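Local atomic coordinates of malate dehydrogenase (Porphyromonas gingivalis, PDB entry 3FI9), a protein that probably catalyses the NAD-dependent interconversion of malate and oxaloacetate, as a dimeric member of the lactate/malate dehydrogenase superfamily. Residues V147-Q159 and E255-V267. Residues are numbered along the deposited sequence; the frame is centred on the assembly and turned at random.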
ATOM      1  N   VAL A 147      12.004  16.308 -15.053  1.00 16.99           N
ATOM      2  CA  VAL A 147      10.586  16.344 -14.651  1.00 16.90           C
ATOM      3  C   VAL A 147       9.743  15.409 -15.493  1.00 17.12           C
ATOM      4  O   VAL A 147       9.829  15.467 -16.708  1.00 18.92           O
ATOM      5  CB  VAL A 147       9.985  17.776 -14.750  1.00 16.20           C
ATOM      6  CG1 VAL A 147       8.486  17.814 -14.287  1.00 19.19           C
ATOM      7  CG2 VAL A 147      10.820  18.748 -13.910  1.00 17.04           C
ATOM      8  N   THR A 148       8.939  14.552 -14.849  1.00 17.06           N
ATOM      9  CA  THR A 148       7.990  13.667 -15.551  1.00 17.18           C
ATOM     10  C   THR A 148       6.613  13.753 -14.900  1.00 16.71           C
ATOM     11  O   THR A 148       6.462  14.279 -13.791  1.00 16.10           O
ATOM     12  CB  THR A 148       8.416  12.188 -15.499  1.00 16.85           C
ATOM     13  OG1 THR A 148       8.803  11.847 -14.154  1.00 17.70           O
ATOM     14  CG2 THR A 148       9.613  11.949 -16.429  1.00 19.67           C
ATOM     15  N   THR A 149       5.593  13.255 -15.604  1.00 15.56           N
ATOM     16  CA  THR A 149       4.284  13.102 -15.018  1.00 14.82           C
ATOM     17  C   THR A 149       3.839  11.642 -15.125  1.00 14.75           C
ATOM     18  O   THR A 149       4.269  10.931 -16.008  1.00 13.85           O
ATOM     19  CB  THR A 149       3.211  13.991 -15.742  1.00 15.93           C
ATOM     20  OG1 THR A 149       3.119  13.610 -17.122  1.00 18.28           O
ATOM     21  CG2 THR A 149       3.650  15.491 -15.726  1.00 17.89           C
ATOM     22  N   LEU A 150       2.991  11.208 -14.196  1.00 15.70           N
ATOM     23  CA  LEU A 150       2.300   9.932 -14.291  1.00 15.44           C
ATOM     24  C   LEU A 150       1.391   9.944 -15.537  1.00 16.09           C
ATOM     25  O   LEU A 150       0.492  10.792 -15.648  1.00 18.08           O
ATOM     26  CB  LEU A 150       1.403   9.756 -13.062  1.00 15.86           C
ATOM     27  CG  LEU A 150       0.442   8.575 -13.137  1.00 15.05           C
ATOM     28  CD1 LEU A 150       1.304   7.288 -13.167  1.00 14.68           C
ATOM     29  CD2 LEU A 150      -0.603   8.581 -11.973  1.00 15.72           C
ATOM     30  N   ALA A 151       1.629   9.007 -16.449  1.00 16.13           N
ATOM     31  CA  ALA A 151       0.889   8.888 -17.673  1.00 18.57           C
ATOM     32  C   ALA A 151       0.687   7.431 -18.081  1.00 19.03           C
ATOM     33  O   ALA A 151       0.183   7.182 -19.179  1.00 19.92           O
ATOM     34  CB  ALA A 151       1.603   9.653 -18.803  1.00 19.04           C
ATOM     35  N   GLY A 152       1.079   6.480 -17.221  1.00 18.11           N
ATOM     36  CA  GLY A 152       1.132   5.040 -17.620  1.00 18.71           C
ATOM     37  C   GLY A 152      -0.196   4.288 -17.404  1.00 18.92           C
ATOM     38  O   GLY A 152      -0.391   3.157 -17.891  1.00 18.71           O
ATOM     39  N   LEU A 153      -1.095   4.876 -16.619  1.00 18.30           N
ATOM     40  CA  LEU A 153      -2.359   4.178 -16.274  1.00 18.13           C
ATOM     41  C   LEU A 153      -3.217   3.885 -17.492  1.00 17.30           C
ATOM     42  O   LEU A 153      -3.948   2.904 -17.480  1.00 16.47           O
ATOM     43  CB  LEU A 153      -3.195   4.909 -15.199  1.00 17.20           C
ATOM     44  CG  LEU A 153      -2.592   5.027 -13.779  1.00 21.00           C
ATOM     45  CD1 LEU A 153      -3.652   5.508 -12.747  1.00 19.74           C
ATOM     46  CD2 LEU A 153      -1.962   3.711 -13.266  1.00 19.43           C
ATOM     47  N   ASP A 154      -3.158   4.720 -18.523  1.00 16.38           N
ATOM     48  CA  ASP A 154      -3.941   4.419 -19.734  1.00 18.52           C
ATOM     49  C   ASP A 154      -3.395   3.112 -20.348  1.00 17.91           C
ATOM     50  O   ASP A 154      -4.162   2.271 -20.837  1.00 17.43           O
ATOM     51  CB  ASP A 154      -3.879   5.580 -20.768  1.00 18.59           C
ATOM     52  CG  ASP A 154      -4.912   6.713 -20.478  1.00 22.38           C
ATOM     53  OD1 ASP A 154      -5.776   6.573 -19.590  1.00 22.34           O
ATOM     54  OD2 ASP A 154      -4.850   7.769 -21.144  1.00 28.74           O
ATOM     55  N   SER A 155      -2.074   2.943 -20.292  1.00 15.56           N
ATOM     56  CA  SER A 155      -1.446   1.741 -20.832  1.00 15.27           C
ATOM     57  C   SER A 155      -1.705   0.458 -20.000  1.00 15.65           C
ATOM     58  O   SER A 155      -1.927  -0.618 -20.567  1.00 14.55           O
ATOM     59  CB  SER A 155       0.053   1.970 -21.051  1.00 16.90           C
ATOM     60  OG  SER A 155       0.295   2.971 -22.045  1.00 15.86           O
ATOM     61  N   THR A 156      -1.712   0.564 -18.667  1.00 15.78           N
ATOM     62  CA  THR A 156      -1.962  -0.619 -17.810  1.00 15.26           C
ATOM     63  C   THR A 156      -3.439  -0.959 -17.867  1.00 14.41           C
ATOM     64  O   THR A 156      -3.818  -2.139 -17.835  1.00 14.57           O
ATOM     65  CB  THR A 156      -1.520  -0.394 -16.328  1.00 14.30           C
ATOM     66  OG1 THR A 156      -2.288   0.678 -15.728  1.00 15.04           O
ATOM     67  CG2 THR A 156      -0.055  -0.045 -16.283  1.00 15.59           C
ATOM     68  N   ARG A 157      -4.273   0.057 -18.023  1.00 14.32           N
ATOM     69  CA  ARG A 157      -5.703  -0.204 -18.126  1.00 14.53           C
ATOM     70  C   ARG A 157      -5.976  -0.865 -19.494  1.00 14.44           C
ATOM     71  O   ARG A 157      -6.722  -1.830 -19.595  1.00 15.36           O
ATOM     72  CB  ARG A 157      -6.480   1.081 -17.958  1.00 14.71           C
ATOM     73  CG  ARG A 157      -6.475   1.553 -16.506  1.00 14.67           C
ATOM     74  CD  ARG A 157      -7.204   2.936 -16.360  1.00 19.75           C
ATOM     75  NE  ARG A 157      -7.162   3.355 -14.963  1.00 18.40           N
ATOM     76  CZ  ARG A 157      -7.412   4.600 -14.547  1.00 21.55           C
ATOM     77  NH1 ARG A 157      -7.725   5.546 -15.411  1.00 23.12           N
ATOM     78  NH2 ARG A 157      -7.355   4.899 -13.258  1.00 21.39           N
ATOM     79  N   LEU A 158      -5.329  -0.386 -20.537  1.00 14.53           N
ATOM     80  CA  LEU A 158      -5.495  -1.074 -21.828  1.00 15.07           C
ATOM     81  C   LEU A 158      -5.046  -2.538 -21.740  1.00 15.36           C
ATOM     82  O   LEU A 158      -5.704  -3.438 -22.268  1.00 15.79           O
ATOM     83  CB  LEU A 158      -4.789  -0.325 -22.953  1.00 14.32           C
ATOM     84  CG  LEU A 158      -4.842  -0.946 -24.359  1.00 17.22           C
ATOM     85  CD1 LEU A 158      -6.246  -0.958 -24.886  1.00 18.99           C
ATOM     86  CD2 LEU A 158      -3.977  -0.106 -25.327  1.00 19.48           C
ATOM     87  N   GLN A 159      -3.923  -2.772 -21.077  1.00 14.19           N
ATOM     88  CA  GLN A 159      -3.445  -4.139 -20.874  1.00 14.68           C
ATOM     89  C   GLN A 159      -4.471  -4.979 -20.136  1.00 15.12           C
ATOM     90  O   GLN A 159      -4.790  -6.110 -20.545  1.00 16.73           O
ATOM     91  CB  GLN A 159      -2.097  -4.159 -20.131  1.00 12.50           C
ATOM     92  CG  GLN A 159      -1.488  -5.581 -20.001  1.00 16.36           C
ATOM     93  CD  GLN A 159      -0.312  -5.629 -19.040  1.00 17.36           C
ATOM     94  OE1 GLN A 159      -0.422  -5.141 -17.907  1.00 17.13           O
ATOM     95  NE2 GLN A 159       0.809  -6.221 -19.470  1.00 14.63           N
ATOM     96  N   GLU A 255      15.404  -0.193 -10.458  1.00 25.32           N
ATOM     97  CA  GLU A 255      14.799  -0.935 -11.543  1.00 26.49           C
ATOM     98  C   GLU A 255      14.132   0.028 -12.555  1.00 25.84           C
ATOM     99  O   GLU A 255      13.519   1.004 -12.169  1.00 22.96           O
ATOM    100  CB  GLU A 255      13.775  -1.865 -10.890  1.00 27.86           C
ATOM    101  CG  GLU A 255      13.046  -2.830 -11.805  1.00 33.22           C
ATOM    102  CD  GLU A 255      12.289  -3.869 -11.003  1.00 40.31           C
ATOM    103  OE1 GLU A 255      12.510  -3.938  -9.764  1.00 43.04           O
ATOM    104  OE2 GLU A 255      11.496  -4.629 -11.606  1.00 44.46           O
ATOM    105  N   ALA A 256      14.300  -0.226 -13.847  1.00 25.75           N
ATOM    106  CA  ALA A 256      13.726   0.638 -14.867  1.00 26.09           C
ATOM    107  C   ALA A 256      12.208   0.590 -14.858  1.00 25.79           C
ATOM    108  O   ALA A 256      11.559  -0.394 -14.419  1.00 25.48           O
ATOM    109  CB  ALA A 256      14.266   0.284 -16.291  1.00 27.74           C
ATOM    110  N   PHE A 257      11.634   1.673 -15.332  1.00 26.00           N
ATOM    111  CA  PHE A 257      10.192   1.786 -15.361  1.00 24.85           C
ATOM    112  C   PHE A 257       9.663   1.472 -16.786  1.00 25.08           C
ATOM    113  O   PHE A 257      10.094   2.078 -17.755  1.00 25.48           O
ATOM    114  CB  PHE A 257       9.817   3.189 -14.872  1.00 24.39           C
ATOM    115  CG  PHE A 257       8.371   3.436 -14.906  1.00 21.06           C
ATOM    116  CD1 PHE A 257       7.527   2.806 -14.002  1.00 19.46           C
ATOM    117  CD2 PHE A 257       7.837   4.275 -15.874  1.00 19.94           C
ATOM    118  CE1 PHE A 257       6.148   3.024 -14.070  1.00 18.92           C
ATOM    119  CE2 PHE A 257       6.479   4.506 -15.918  1.00 15.59           C
ATOM    120  CZ  PHE A 257       5.644   3.870 -15.036  1.00 15.42           C
ATOM    121  N   ARG A 258       8.748   0.508 -16.915  1.00 25.86           N
ATOM    122  CA  ARG A 258       8.381  -0.017 -18.246  1.00 25.63           C
ATOM    123  C   ARG A 258       7.069   0.431 -18.870  1.00 25.40           C
ATOM    124  O   ARG A 258       6.421  -0.385 -19.564  1.00 26.67           O
ATOM    125  CB  ARG A 258       8.423  -1.559 -18.257  1.00 27.19           C
ATOM    126  N   TRP A 259       6.677   1.694 -18.671  1.00 22.71           N
ATOM    127  CA  TRP A 259       5.397   2.205 -19.205  1.00 20.13           C
ATOM    128  C   TRP A 259       5.692   3.636 -19.646  1.00 17.69           C
ATOM    129  O   TRP A 259       6.649   4.231 -19.226  1.00 16.78           O
ATOM    130  CB  TRP A 259       4.298   2.241 -18.123  1.00 19.89           C
ATOM    131  CG  TRP A 259       3.964   0.872 -17.584  1.00 21.43           C
ATOM    132  CD1 TRP A 259       4.345   0.341 -16.380  1.00 21.02           C
ATOM    133  CD2 TRP A 259       3.221  -0.140 -18.256  1.00 21.07           C
ATOM    134  NE1 TRP A 259       3.882  -0.942 -16.271  1.00 22.48           N
ATOM    135  CE2 TRP A 259       3.181  -1.262 -17.405  1.00 21.47           C
ATOM    136  CE3 TRP A 259       2.561  -0.195 -19.491  1.00 21.47           C
ATOM    137  CZ2 TRP A 259       2.528  -2.443 -17.749  1.00 21.16           C
ATOM    138  CZ3 TRP A 259       1.881  -1.356 -19.822  1.00 21.76           C
ATOM    139  CH2 TRP A 259       1.883  -2.478 -18.949  1.00 21.34           C
ATOM    140  N   PRO A 260       4.876   4.174 -20.510  1.00 17.22           N
ATOM    141  CA  PRO A 260       4.957   5.593 -20.899  1.00 16.97           C
ATOM    142  C   PRO A 260       4.924   6.555 -19.678  1.00 16.58           C
ATOM    143  O   PRO A 260       4.221   6.274 -18.688  1.00 17.09           O
ATOM    144  CB  PRO A 260       3.669   5.771 -21.709  1.00 16.75           C
ATOM    145  CG  PRO A 260       3.496   4.437 -22.361  1.00 16.13           C
ATOM    146  CD  PRO A 260       3.808   3.464 -21.239  1.00 16.30           C
ATOM    147  N   ALA A 261       5.676   7.659 -19.750  1.00 16.04           N
ATOM    148  CA  ALA A 261       5.607   8.725 -18.749  1.00 16.35           C
ATOM    149  C   ALA A 261       5.370  10.022 -19.503  1.00 15.80           C
ATOM    150  O   ALA A 261       5.655  10.108 -20.690  1.00 15.19           O
ATOM    151  CB  ALA A 261       6.924   8.814 -17.960  1.00 16.45           C
ATOM    152  N   GLY A 262       4.847  11.017 -18.826  1.00 15.89           N
ATOM    153  CA  GLY A 262       4.772  12.363 -19.427  1.00 16.41           C
ATOM    154  C   GLY A 262       6.128  13.052 -19.359  1.00 16.62           C
ATOM    155  O   GLY A 262       6.825  13.009 -18.318  1.00 16.87           O
ATOM    156  N   CYS A 263       6.560  13.634 -20.477  1.00 16.24           N
ATOM    157  CA  CYS A 263       7.771  14.341 -20.490  1.00 15.87           C
ATOM    158  C   CYS A 263       7.725  15.470 -21.507  1.00 17.34           C
ATOM    159  O   CYS A 263       6.803  15.534 -22.336  1.00 16.90           O
ATOM    160  CB  CYS A 263       8.950  13.394 -20.783  1.00 18.68           C
ATOM    161  SG  CYS A 263       9.017  12.910 -22.493  1.00 21.94           S
ATOM    162  N   TYR A 264       8.697  16.380 -21.409  1.00 16.66           N
ATOM    163  CA  TYR A 264       8.763  17.546 -22.281  1.00 17.16           C
ATOM    164  C   TYR A 264       9.157  17.075 -23.680  1.00 17.48           C
ATOM    165  O   TYR A 264      10.088  16.280 -23.837  1.00 18.26           O
ATOM    166  CB  TYR A 264       9.860  18.530 -21.814  1.00 15.56           C
ATOM    167  CG  TYR A 264       9.794  19.820 -22.620  1.00 17.22           C
ATOM    168  CD1 TYR A 264       8.623  20.575 -22.661  1.00 19.10           C
ATOM    169  CD2 TYR A 264      10.898  20.273 -23.301  1.00 22.47           C
ATOM    170  CE1 TYR A 264       8.561  21.781 -23.436  1.00 21.01           C
ATOM    171  CE2 TYR A 264      10.868  21.446 -24.039  1.00 21.66           C
ATOM    172  CZ  TYR A 264       9.703  22.188 -24.098  1.00 21.76           C
ATOM    173  OH  TYR A 264       9.728  23.332 -24.844  1.00 23.98           O
ATOM    174  N   VAL A 265       8.448  17.599 -24.683  1.00 17.51           N
ATOM    175  CA  VAL A 265       8.670  17.274 -26.102  1.00 17.62           C
ATOM    176  C   VAL A 265       8.759  18.603 -26.841  1.00 18.89           C
ATOM    177  O   VAL A 265       7.909  19.476 -26.676  1.00 17.51           O
ATOM    178  CB  VAL A 265       7.466  16.476 -26.703  1.00 17.53           C
ATOM    179  CG1 VAL A 265       7.669  16.277 -28.187  1.00 16.19           C
ATOM    180  CG2 VAL A 265       7.300  15.099 -25.979  1.00 15.46           C
ATOM    181  N   ASN A 266       9.763  18.783 -27.677  1.00 19.66           N
ATOM    182  CA  ASN A 266       9.733  19.997 -28.507  1.00 21.36           C
ATOM    183  C   ASN A 266      10.419  19.670 -29.809  1.00 21.93           C
ATOM    184  O   ASN A 266      11.591  19.892 -29.920  1.00 22.66           O
ATOM    185  CB  ASN A 266      10.457  21.162 -27.830  1.00 21.55           C
ATOM    186  CG  ASN A 266      10.408  22.459 -28.657  1.00 22.13           C
ATOM    187  OD1 ASN A 266       9.423  22.753 -29.314  1.00 23.15           O
ATOM    188  ND2 ASN A 266      11.474  23.229 -28.604  1.00 23.19           N
ATOM    189  N   VAL A 267       9.680  19.144 -30.780  1.00 22.88           N
ATOM    190  CA  VAL A 267      10.263  18.754 -32.063  1.00 24.42           C
ATOM    191  C   VAL A 267       9.329  19.195 -33.171  1.00 24.84           C
ATOM    192  O   VAL A 267       8.174  19.536 -32.928  1.00 23.23           O
ATOM    193  CB  VAL A 267      10.469  17.247 -32.141  1.00 25.22           C
ATOM    194  CG1 VAL A 267      11.351  16.771 -30.974  1.00 24.97           C
ATOM    195  CG2 VAL A 267       9.100  16.528 -32.102  1.00 24.97           C
TER
HETATM  196  O   HOH W   1      10.204  16.533 -18.980  1.00 23.05           O
HETATM  197  O   HOH W   2       3.746   7.048 -16.031  1.00 15.23           O
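Thr149 and Gly262 form an antiparallel hydrogen-bonded pair. Thr149 N donates to Gly262 O at 3.0 Å, and Gly262 N donates to Thr149 O at 2.9 Å. Just beyond these direct bonds, a water joins Ala151 N to Pro260 O. A second water accepts from Tyr264 N and lies unusually close to Val147 O, so its bridge there is doubtful. The CA of Thr148 makes a CA-H...O contact of 3.1 Å with Gly262 O.

Thr149 OG1 stands between its backbone N and carbonyl carbon (chi1 61°). This lays it against Gly262 CA, 3.1 Å away, a close approach possible because Gly262 has no side chain. The methyl of Ala151 sits by Gly262 N.

Further on, Trp259 lies across helix 153-159. Thr156 CG2 is over one face of the indole, 3.7 Å from the centroid of the six-membered ring, a CH-pi contact. The Thr156 hydroxyl instead bonds His56 O of the second subunit. The extended Gln159 brings its amide to Trp259 CH2, with the two planes 83° apart; Val173 and Gln170 hold that amide. Ser155 CB approaches Trp259 CE3 obliquely at 3.7 Å, while its OG, bonded to Thr178 N, touches the Pro260 ring.

Strand 147-150 lies between parallel strand 121-124 and antiparallel strand 261-267 in the mixed sheet. Two backbone bonds and a water hold this seam. Contacts of Ser155, Thr156 and Gln159 with Trp259 and Pro260 pack segment 255-267 against the helix that carries Arg157, predicted to bind substrate.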